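Local coordinates for tyrocidine synthase 2 (Brevibacillus parabrevis, PDB 6TA8), which belongs to the large multidomain peptide synthetases and is represented here by its condensation-family domain, a V-shaped fold of two related lobes, at residues K210-D215 with R364-S369; V221-N226 with R351-K356; Y114-H119 with A148-K153. All blocks are in the same frame, centred on the assembly; numbering follows the deposited sequence.

Contact 1: K210-D215 with R364-S369; sequences KYADSD and RTLTTS
D213 and T368 face each other where helix 201-212 runs out against the loop that leaves helix 359-365, a surface junction of the condensation domain. Their side chains cross at about a right angle, and one carboxylate oxygen does most of the work. The backbone N of T368 donates to D213 OD1 over 3.0 Å along a nearly straight N-H (163°), meeting the syn lone pair. The hydroxyl of T368 donates to the same oxygen, OG1 to OD1 being 3.0 Å, but arrives from above the carboxylate plane, 48° out of it. Threonine suits this place because its chi1 of 83° leaves OG1 on the side of its own N-H, where both can reach OD1; the methyl CG2 then lies 3.4 Å from D213 OD2. Aspartate suits its position too: D213 is the first residue to leave helical backbone angles, and its short carboxylate swings toward the loop, where OD1 accepts both T368 donors. Q209, one turn earlier, probably steadies the carboxylate: its NE2 is hydrogen-bonded to D213 OD2 and to the carbonyl of L366, so one amide bridges the two segments.

Beside this polar pair lies a small apolar one. The A212 methyl points at the loop and packs on L366, CB to CB 3.6 Å, and so small a side chain lets the backbones close to 5.1 Å between the CA atoms of A212 and T367. L366 also rests on L208 of helix 201-212 and on P39 and K42 of helix 39-46. T367 turns its hydroxyl back to the I362 carbonyl in the preceding helix 359-365, while T367 OG1 still passes 3.4 Å from A212 O, a contact rather than a hydrogen bond.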
loop_
_atom_site.group_PDB
_atom_site.type_symbol
_atom_site.label_atom_id
_atom_site.label_comp_id
_atom_site.label_asym_id
_atom_site.label_seq_id
_atom_site.Cartn_x
_atom_site.Cartn_y
_atom_site.Cartn_z
ATOM N N LYS A 210 -10.016 -4.180 -21.498
ATOM C CA LYS A 210 -10.345 -5.348 -22.308
ATOM C C LYS A 210 -10.627 -6.561 -21.431
ATOM O O LYS A 210 -11.592 -7.297 -21.669
ATOM C CB LYS A 210 -9.210 -5.645 -23.288
ATOM C CG LYS A 210 -8.984 -4.561 -24.328
ATOM C CD LYS A 210 -7.759 -4.863 -25.176
ATOM C CE LYS A 210 -7.555 -3.810 -26.252
ATOM N NZ LYS A 210 -6.304 -4.043 -27.024
ATOM N N TYR A 211 -9.795 -6.784 -20.412
ATOM C CA TYR A 211 -10.053 -7.862 -19.464
ATOM C C TYR A 211 -11.311 -7.595 -18.648
ATOM O O TYR A 211 -11.952 -8.539 -18.173
ATOM C CB TYR A 211 -8.843 -8.047 -18.547
ATOM C CG TYR A 211 -9.041 -9.067 -17.448
ATOM C CD1 TYR A 211 -8.969 -10.427 -17.715
ATOM C CD2 TYR A 211 -9.290 -8.667 -16.143
ATOM C CE1 TYR A 211 -9.147 -11.362 -16.712
ATOM C CE2 TYR A 211 -9.469 -9.593 -15.133
ATOM C CZ TYR A 211 -9.396 -10.938 -15.423
ATOM O OH TYR A 211 -9.573 -11.863 -14.420
ATOM N N ALA A 212 -11.679 -6.322 -18.477
ATOM C CA ALA A 212 -12.905 -5.994 -17.759
ATOM C C ALA A 212 -14.135 -6.484 -18.511
ATOM O O ALA A 212 -15.090 -6.975 -17.900
ATOM C CB ALA A 212 -12.989 -4.486 -17.524
ATOM N N ASP A 213 -14.129 -6.358 -19.837
ATOM C CA ASP A 213 -15.238 -6.797 -20.672
ATOM C C ASP A 213 -15.036 -8.203 -21.217
ATOM O O ASP A 213 -15.838 -8.660 -22.039
ATOM C CB ASP A 213 -15.453 -5.811 -21.820
ATOM C CG ASP A 213 -16.010 -4.483 -21.346
ATOM O OD1 ASP A 213 -16.893 -4.492 -20.464
ATOM O OD2 ASP A 213 -15.563 -3.432 -21.852
ATOM N N SER A 214 -13.987 -8.898 -20.785
ATOM C CA SER A 214 -13.790 -10.278 -21.189
ATOM C C SER A 214 -14.802 -11.181 -20.486
ATOM O O SER A 214 -15.555 -10.755 -19.606
ATOM C CB SER A 214 -12.363 -10.731 -20.878
ATOM O OG SER A 214 -12.156 -10.844 -19.481
ATOM N N ASP A 215 -14.815 -12.450 -20.890
ATOM C CA ASP A 215 -15.742 -13.422 -20.331
ATOM C C ASP A 215 -15.116 -14.297 -19.254
ATOM O O ASP A 215 -15.850 -14.991 -18.541
ATOM C CB ASP A 215 -16.318 -14.303 -21.447
ATOM C CG ASP A 215 -16.903 -13.487 -22.583
ATOM O OD1 ASP A 215 -17.110 -14.047 -23.679
ATOM O OD2 ASP A 215 -17.152 -12.278 -22.378
ATOM N N ARG A 364 -17.115 -3.456 -10.670
ATOM C CA ARG A 364 -17.954 -2.335 -10.265
ATOM C C ARG A 364 -17.483 -0.994 -10.811
ATOM O O ARG A 364 -18.192 0.003 -10.648
ATOM C CB ARG A 364 -18.035 -2.250 -8.734
ATOM C CG ARG A 364 -16.703 -2.035 -8.045
ATOM C CD ARG A 364 -16.889 -1.696 -6.575
ATOM N NE ARG A 364 -17.561 -0.415 -6.384
ATOM C CZ ARG A 364 -16.929 0.749 -6.270
ATOM N NH1 ARG A 364 -15.606 0.800 -6.336
ATOM N NH2 ARG A 364 -17.621 1.867 -6.095
ATOM N N THR A 365 -16.319 -0.941 -11.453
ATOM C CA THR A 365 -15.776 0.315 -11.953
ATOM C C THR A 365 -15.484 0.318 -13.445
ATOM O O THR A 365 -15.490 1.391 -14.052
ATOM C CB THR A 365 -14.484 0.679 -11.204
ATOM O OG1 THR A 365 -13.624 -0.466 -11.144
ATOM C CG2 THR A 365 -14.799 1.146 -9.791
ATOM N N LEU A 366 -15.231 -0.843 -14.055
ATOM C CA LEU A 366 -14.829 -0.902 -15.453
ATOM C C LEU A 366 -15.730 -1.750 -16.338
ATOM O O LEU A 366 -15.766 -1.508 -17.549
ATOM C CB LEU A 366 -13.392 -1.436 -15.575
ATOM C CG LEU A 366 -12.298 -0.693 -14.808
ATOM C CD1 LEU A 366 -10.944 -1.331 -15.079
ATOM C CD2 LEU A 366 -12.285 0.783 -15.175
ATOM N N THR A 367 -16.444 -2.728 -15.786
ATOM C CA THR A 367 -17.251 -3.621 -16.607
ATOM C C THR A 367 -18.430 -2.868 -17.216
ATOM O O THR A 367 -19.181 -2.189 -16.510
ATOM C CB THR A 367 -17.749 -4.802 -15.777
ATOM O OG1 THR A 367 -16.627 -5.532 -15.264
ATOM C CG2 THR A 367 -18.600 -5.733 -16.629
ATOM N N THR A 368 -18.592 -2.999 -18.532
ATOM C CA THR A 368 -19.610 -2.275 -19.291
ATOM C C THR A 368 -20.813 -3.149 -19.626
ATOM O O THR A 368 -21.309 -3.120 -20.755
ATOM C CB THR A 368 -19.005 -1.703 -20.570
ATOM O OG1 THR A 368 -18.975 -2.720 -21.580
ATOM C CG2 THR A 368 -17.589 -1.210 -20.317
ATOM N N SER A 369 -21.307 -3.935 -18.670
ATOM C CA SER A 369 -22.443 -4.805 -18.936
ATOM C C SER A 369 -23.145 -5.131 -17.627
ATOM O O SER A 369 -22.492 -5.361 -16.607
ATOM C CB SER A 369 -22.006 -6.098 -19.636
ATOM O OG SER A 369 -21.143 -6.859 -18.808
#

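Contact 2: V221-N226 with R351-K356; sequences VAYWHN and RRIPKK
The aromatic pair Y223 and W224 of helix 221-229 packs on I353 and P354 in the loop between helices 339-351 and 359-365, a helix-to-loop junction of the condensation domain. Y223 points toward the loop and is hemmed in along much of its length. With CG anti to the backbone N (chi1 167°), its ring is carried away from the helix and in among three consecutive loop residues. The carbonyl oxygen of R352 sits over one face, 3.7 Å above the ring plane and offset toward the rim. The aliphatic part of the R352 side chain runs past at about a right angle, with CD 3.5 Å from Y223 CE1, so arginine contributes methylenes here rather than a stacked guanidinium. P354 brings its CD to within 3.7 Å of Y223 CD2, and the phenolic OH lies a close 3.2 Å from I353 CG1.

W224 comes in more from the flank, and its far end does the touching: CH2 meets the I353 methyl CG2 at 3.8 Å, the two side chains crossing at about a right angle. One face of the indole is covered by Y223, with CD2 standing 3.7 Å above the centre of the W224 ring. Y360 makes an edge-to-face contact with the indole as well. Branched I353 suits a place between two surfaces, reaching the aromatics on one side and Y327 and V329 of strand 325-332 on another. Proline offers a rigid apolar surface to the rings. No hydrogen bond spans the two segments, so the contact probably rests on shape and van der Waals packing; the R352 carbonyl oxygen lies over the Y223 ring by packing alone, and the indole N-H of W224, a buried residue, is satisfied by E220 OE2, just before the helix.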
loop_
_atom_site.group_PDB
_atom_site.type_symbol
_atom_site.label_atom_id
_atom_site.label_comp_id
_atom_site.label_asym_id
_atom_site.label_seq_id
_atom_site.Cartn_x
_atom_site.Cartn_y
_atom_site.Cartn_z
ATOM N N VAL A 221 -18.729 -13.819 -11.292
ATOM C CA VAL A 221 -19.890 -13.137 -10.725
ATOM C C VAL A 221 -20.632 -14.044 -9.753
ATOM O O VAL A 221 -21.124 -13.591 -8.712
ATOM C CB VAL A 221 -20.815 -12.633 -11.850
ATOM C CG1 VAL A 221 -21.989 -11.861 -11.268
ATOM C CG2 VAL A 221 -20.035 -11.769 -12.829
ATOM N N ALA A 222 -20.720 -15.340 -10.069
ATOM C CA ALA A 222 -21.423 -16.266 -9.187
ATOM C C ALA A 222 -20.757 -16.360 -7.821
ATOM O O ALA A 222 -21.444 -16.530 -6.807
ATOM C CB ALA A 222 -21.506 -17.648 -9.835
ATOM N N TYR A 223 -19.428 -16.250 -7.768
ATOM C CA TYR A 223 -18.733 -16.323 -6.488
ATOM C C TYR A 223 -18.972 -15.067 -5.660
ATOM O O TYR A 223 -19.347 -15.147 -4.484
ATOM C CB TYR A 223 -17.236 -16.540 -6.708
ATOM C CG TYR A 223 -16.417 -16.325 -5.458
ATOM C CD1 TYR A 223 -16.374 -17.289 -4.461
ATOM C CD2 TYR A 223 -15.696 -15.152 -5.268
ATOM C CE1 TYR A 223 -15.633 -17.096 -3.313
ATOM C CE2 TYR A 223 -14.952 -14.950 -4.120
ATOM C CZ TYR A 223 -14.924 -15.927 -3.148
ATOM O OH TYR A 223 -14.187 -15.736 -2.003
ATOM N N TRP A 224 -18.750 -13.892 -6.255
ATOM C CA TRP A 224 -18.936 -12.645 -5.520
ATOM C C TRP A 224 -20.394 -12.425 -5.143
ATOM O O TRP A 224 -20.678 -11.832 -4.096
ATOM C CB TRP A 224 -18.416 -11.464 -6.342
ATOM C CG TRP A 224 -16.959 -11.553 -6.684
ATOM C CD1 TRP A 224 -16.419 -11.729 -7.924
ATOM C CD2 TRP A 224 -15.854 -11.467 -5.773
ATOM N NE1 TRP A 224 -15.047 -11.758 -7.844
ATOM C CE2 TRP A 224 -14.676 -11.599 -6.535
ATOM C CE3 TRP A 224 -15.747 -11.293 -4.391
ATOM C CZ2 TRP A 224 -13.407 -11.562 -5.960
ATOM C CZ3 TRP A 224 -14.486 -11.255 -3.821
ATOM C CH2 TRP A 224 -13.333 -11.390 -4.605
ATOM N N HIS A 225 -21.331 -12.887 -5.976
ATOM C CA HIS A 225 -22.744 -12.784 -5.625
ATOM C C HIS A 225 -23.100 -13.748 -4.502
ATOM O O HIS A 225 -23.886 -13.408 -3.609
ATOM C CB HIS A 225 -23.614 -13.046 -6.853
ATOM C CG HIS A 225 -25.083 -12.960 -6.582
ATOM N ND1 HIS A 225 -25.715 -11.775 -6.276
ATOM C CD2 HIS A 225 -26.045 -13.913 -6.572
ATOM C CE1 HIS A 225 -27.003 -12.000 -6.088
ATOM N NE2 HIS A 225 -27.230 -13.290 -6.262
ATOM N N ASN A 226 -22.539 -14.960 -4.535
ATOM C CA ASN A 226 -22.740 -15.899 -3.436
ATOM C C ASN A 226 -22.184 -15.340 -2.133
ATOM O O ASN A 226 -22.779 -15.522 -1.066
ATOM C CB ASN A 226 -22.083 -17.241 -3.765
ATOM C CG ASN A 226 -22.137 -18.222 -2.606
ATOM O OD1 ASN A 226 -21.333 -18.150 -1.675
ATOM N ND2 ASN A 226 -23.085 -19.151 -2.663
ATOM N N ARG A 351 -8.202 -19.535 -0.845
ATOM C CA ARG A 351 -8.009 -20.260 -2.097
ATOM C C ARG A 351 -9.266 -20.235 -2.957
ATOM O O ARG A 351 -9.175 -20.279 -4.188
ATOM C CB ARG A 351 -7.588 -21.702 -1.814
ATOM C CG ARG A 351 -6.278 -21.836 -1.054
ATOM C CD ARG A 351 -5.091 -21.420 -1.905
ATOM N NE ARG A 351 -3.825 -21.637 -1.210
ATOM C CZ ARG A 351 -3.097 -20.669 -0.665
ATOM N NH1 ARG A 351 -3.505 -19.409 -0.734
ATOM N NH2 ARG A 351 -1.958 -20.961 -0.051
ATOM N N ARG A 352 -10.441 -20.163 -2.327
ATOM C CA ARG A 352 -11.689 -20.027 -3.069
ATOM C C ARG A 352 -11.770 -18.704 -3.822
ATOM O O ARG A 352 -12.526 -18.602 -4.793
ATOM C CB ARG A 352 -12.876 -20.165 -2.112
ATOM C CG ARG A 352 -14.218 -20.386 -2.791
ATOM C CD ARG A 352 -15.370 -20.291 -1.798
ATOM N NE ARG A 352 -15.368 -21.390 -0.836
ATOM C CZ ARG A 352 -15.175 -21.242 0.471
ATOM N NH1 ARG A 352 -14.967 -20.037 0.986
ATOM N NH2 ARG A 352 -15.192 -22.303 1.267
ATOM N N ILE A 353 -11.008 -17.700 -3.406
ATOM C CA ILE A 353 -11.037 -16.394 -4.078
ATOM C C ILE A 353 -10.296 -16.500 -5.407
ATOM O O ILE A 353 -9.167 -17.021 -5.443
ATOM C CB ILE A 353 -10.414 -15.320 -3.184
ATOM C CG1 ILE A 353 -11.029 -15.373 -1.785
ATOM C CG2 ILE A 353 -10.592 -13.938 -3.802
ATOM C CD1 ILE A 353 -10.620 -14.224 -0.886
ATOM N N PRO A 354 -10.876 -16.031 -6.516
ATOM C CA PRO A 354 -10.190 -16.141 -7.810
ATOM C C PRO A 354 -9.226 -14.996 -8.090
ATOM O O PRO A 354 -9.590 -13.820 -7.983
ATOM C CB PRO A 354 -11.350 -16.150 -8.810
ATOM C CG PRO A 354 -12.406 -15.326 -8.147
ATOM C CD PRO A 354 -12.260 -15.543 -6.659
ATOM N N LYS A 355 -7.986 -15.343 -8.445
ATOM C CA LYS A 355 -6.986 -14.380 -8.914
ATOM C C LYS A 355 -6.737 -13.267 -7.898
ATOM O O LYS A 355 -6.559 -12.101 -8.261
ATOM C CB LYS A 355 -7.384 -13.794 -10.271
ATOM C CG LYS A 355 -7.074 -14.702 -11.449
ATOM C CD LYS A 355 -7.216 -13.962 -12.767
ATOM C CE LYS A 355 -6.635 -14.771 -13.911
ATOM N NZ LYS A 355 -6.703 -14.033 -15.201
ATOM N N LYS A 356 -6.720 -13.631 -6.615
ATOM C CA LYS A 356 -6.398 -12.702 -5.528
ATOM C C LYS A 356 -7.346 -11.503 -5.513
ATOM O O LYS A 356 -6.940 -10.371 -5.245
ATOM C CB LYS A 356 -4.941 -12.240 -5.611
ATOM C CG LYS A 356 -3.938 -13.374 -5.741
ATOM C CD LYS A 356 -3.733 -14.087 -4.415
ATOM C CE LYS A 356 -2.426 -14.864 -4.410
ATOM N NZ LYS A 356 -1.275 -14.004 -4.808
#

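Contact 3: Y114-H119 with A148-K153; sequences YDLKNH and ALFATK
Y114 and F150 are paired neighbours on adjacent parallel strands, and the backbone N and O of Y114 both reach strand 145-152, bonding on the two sides of F150. Its N donates to L149 O (3.0 Å), and its O accepts from A151 N (3.0 Å, N-H angle 171°). A weaker bond follows, L116 N to A151 O at 2.7 Å but bent to 128°. On its other flank strand 145-152 is served by strand 155-163, where backbone hydrogen bonds join F150 to H157 and A148 to L159. T152 OG1, facing away from L116, is taken up by D154 and G155 O.

The two aromatic rings lie side by side, planes only 6° apart but slid so far that they barely overlap, with Y114 CD2 3.5 Å from F150 CE1. L116 CD1 meets the edge of the F150 ring. On the face that bears A151, K117 lays its CE against the alanine methyl (3.8 Å) and pairs with D115 in a salt bridge whose modelled length is doubtfully short. Y114 and L116 also touch helix 122-134, which connects these strands: this is the beta-alpha-beta crossover of a mixed sheet.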
loop_
_atom_site.group_PDB
_atom_site.type_symbol
_atom_site.label_atom_id
_atom_site.label_comp_id
_atom_site.label_asym_id
_atom_site.label_seq_id
_atom_site.Cartn_x
_atom_site.Cartn_y
_atom_site.Cartn_z
ATOM N N TYR A 114 18.902 21.269 1.846
ATOM C CA TYR A 114 19.033 21.954 3.125
ATOM C C TYR A 114 20.381 21.619 3.743
ATOM O O TYR A 114 20.789 20.453 3.757
ATOM C CB TYR A 114 17.900 21.566 4.080
ATOM C CG TYR A 114 16.525 21.928 3.567
ATOM C CD1 TYR A 114 15.998 23.196 3.774
ATOM C CD2 TYR A 114 15.757 21.004 2.872
ATOM C CE1 TYR A 114 14.743 23.533 3.305
ATOM C CE2 TYR A 114 14.501 21.331 2.401
ATOM C CZ TYR A 114 13.998 22.595 2.618
ATOM O OH TYR A 114 12.748 22.922 2.148
ATOM N N ASP A 115 21.064 22.640 4.252
ATOM C CA ASP A 115 22.376 22.500 4.878
ATOM C C ASP A 115 22.201 22.736 6.377
ATOM O O ASP A 115 22.358 23.855 6.869
ATOM C CB ASP A 115 23.380 23.475 4.263
ATOM C CG ASP A 115 24.759 23.373 4.890
ATOM O OD1 ASP A 115 25.071 22.319 5.484
ATOM O OD2 ASP A 115 25.533 24.349 4.787
ATOM N N LEU A 116 21.874 21.667 7.104
ATOM C CA LEU A 116 21.652 21.728 8.544
ATOM C C LEU A 116 22.839 21.186 9.335
ATOM O O LEU A 116 22.659 20.643 10.430
ATOM C CB LEU A 116 20.377 20.970 8.914
ATOM C CG LEU A 116 19.101 21.355 8.162
ATOM C CD1 LEU A 116 18.042 20.278 8.325
ATOM C CD2 LEU A 116 18.576 22.699 8.640
ATOM N N LYS A 117 24.054 21.325 8.800
ATOM C CA LYS A 117 25.233 20.790 9.472
ATOM C C LYS A 117 25.595 21.568 10.730
ATOM O O LYS A 117 26.330 21.044 11.575
ATOM C CB LYS A 117 26.424 20.773 8.513
ATOM C CG LYS A 117 26.210 19.928 7.269
ATOM C CD LYS A 117 27.455 19.902 6.399
ATOM C CE LYS A 117 27.115 19.606 4.947
ATOM N NZ LYS A 117 26.533 20.791 4.257
ATOM N N ASN A 118 25.102 22.797 10.878
ATOM C CA ASN A 118 25.404 23.626 12.036
ATOM C C ASN A 118 24.196 23.873 12.928
ATOM O O ASN A 118 24.333 24.533 13.964
ATOM C CB ASN A 118 25.985 24.973 11.586
ATOM C CG ASN A 118 27.420 24.862 11.111
ATOM O OD1 ASN A 118 28.096 23.863 11.360
ATOM N ND2 ASN A 118 27.897 25.896 10.426
ATOM N N HIS A 119 23.024 23.363 12.562
ATOM C CA HIS A 119 21.809 23.661 13.303
ATOM C C HIS A 119 21.788 22.914 14.636
ATOM O O HIS A 119 22.561 21.982 14.878
ATOM C CB HIS A 119 20.577 23.307 12.470
ATOM C CG HIS A 119 20.302 24.276 11.362
ATOM N ND1 HIS A 119 21.203 24.522 10.349
ATOM C CD2 HIS A 119 19.230 25.064 11.111
ATOM C CE1 HIS A 119 20.697 25.418 9.520
ATOM N NE2 HIS A 119 19.500 25.762 9.961
ATOM N N ALA A 148 14.075 15.523 -1.255
ATOM C CA ALA A 148 14.625 16.472 -0.297
ATOM C C ALA A 148 15.875 15.886 0.337
ATOM O O ALA A 148 15.856 14.750 0.821
ATOM C CB ALA A 148 13.601 16.828 0.784
ATOM N N LEU A 149 16.956 16.661 0.334
ATOM C CA LEU A 149 18.229 16.252 0.912
ATOM C C LEU A 149 18.507 17.107 2.141
ATOM O O LEU A 149 18.591 18.336 2.041
ATOM C CB LEU A 149 19.360 16.386 -0.108
ATOM C CG LEU A 149 20.777 16.114 0.402
ATOM C CD1 LEU A 149 20.891 14.699 0.951
ATOM C CD2 LEU A 149 21.796 16.349 -0.702
ATOM N N PHE A 150 18.644 16.458 3.294
ATOM C CA PHE A 150 18.924 17.129 4.560
ATOM C C PHE A 150 20.327 16.739 5.008
ATOM O O PHE A 150 20.552 15.607 5.449
ATOM C CB PHE A 150 17.887 16.759 5.619
ATOM C CG PHE A 150 16.469 17.034 5.205
ATOM C CD1 PHE A 150 15.902 18.280 5.410
ATOM C CD2 PHE A 150 15.702 16.041 4.616
ATOM C CE1 PHE A 150 14.598 18.534 5.032
ATOM C CE2 PHE A 150 14.397 16.289 4.237
ATOM C CZ PHE A 150 13.844 17.537 4.444
ATOM N N ALA A 151 21.265 17.676 4.895
ATOM C CA ALA A 151 22.650 17.439 5.281
ATOM C C ALA A 151 22.866 17.911 6.714
ATOM O O ALA A 151 22.714 19.100 7.010
ATOM C CB ALA A 151 23.607 18.157 4.329
ATOM N N THR A 152 23.217 16.983 7.596
ATOM C CA THR A 152 23.513 17.282 8.991
ATOM C C THR A 152 24.954 16.889 9.301
ATOM O O THR A 152 25.706 16.448 8.429
ATOM C CB THR A 152 22.538 16.562 9.929
ATOM O OG1 THR A 152 22.557 15.155 9.658
ATOM C CG2 THR A 152 21.125 17.094 9.740
ATOM N N LYS A 153 25.338 17.053 10.569
ATOM C CA LYS A 153 26.701 16.740 10.976
ATOM C C LYS A 153 26.949 15.241 11.077
ATOM O O LYS A 153 28.109 14.819 11.096
ATOM C CB LYS A 153 27.018 17.412 12.313
ATOM C CG LYS A 153 26.026 17.087 13.419
ATOM C CD LYS A 153 26.278 17.934 14.657
ATOM C CE LYS A 153 25.248 17.649 15.738
ATOM N NZ LYS A 153 25.445 18.519 16.930
#

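How the contacts relate
From the N terminus, the chain first closes contact 3, where strand 145-152 returns beside strand 110-115 after helix 122-134; this loop is complete before the others begin. Contact 1 opens at the end of helix 201-212, and contact 2 opens shortly afterwards on helix 221-229. The chain then travels through more than a hundred residues, including strand 325-332, and closes contact 2 first at 351-356 and contact 1 next at 364-369, so the smaller loop lies within the larger. Contacts 1 and 2 touch, Y211 OH reaching K355 CD at 3.6 Å, and bind successive helices to successive loops. Contact 3 lies on the opposite side of the chain's centre, joining an edge strand to its neighbour in the five-stranded mixed sheet.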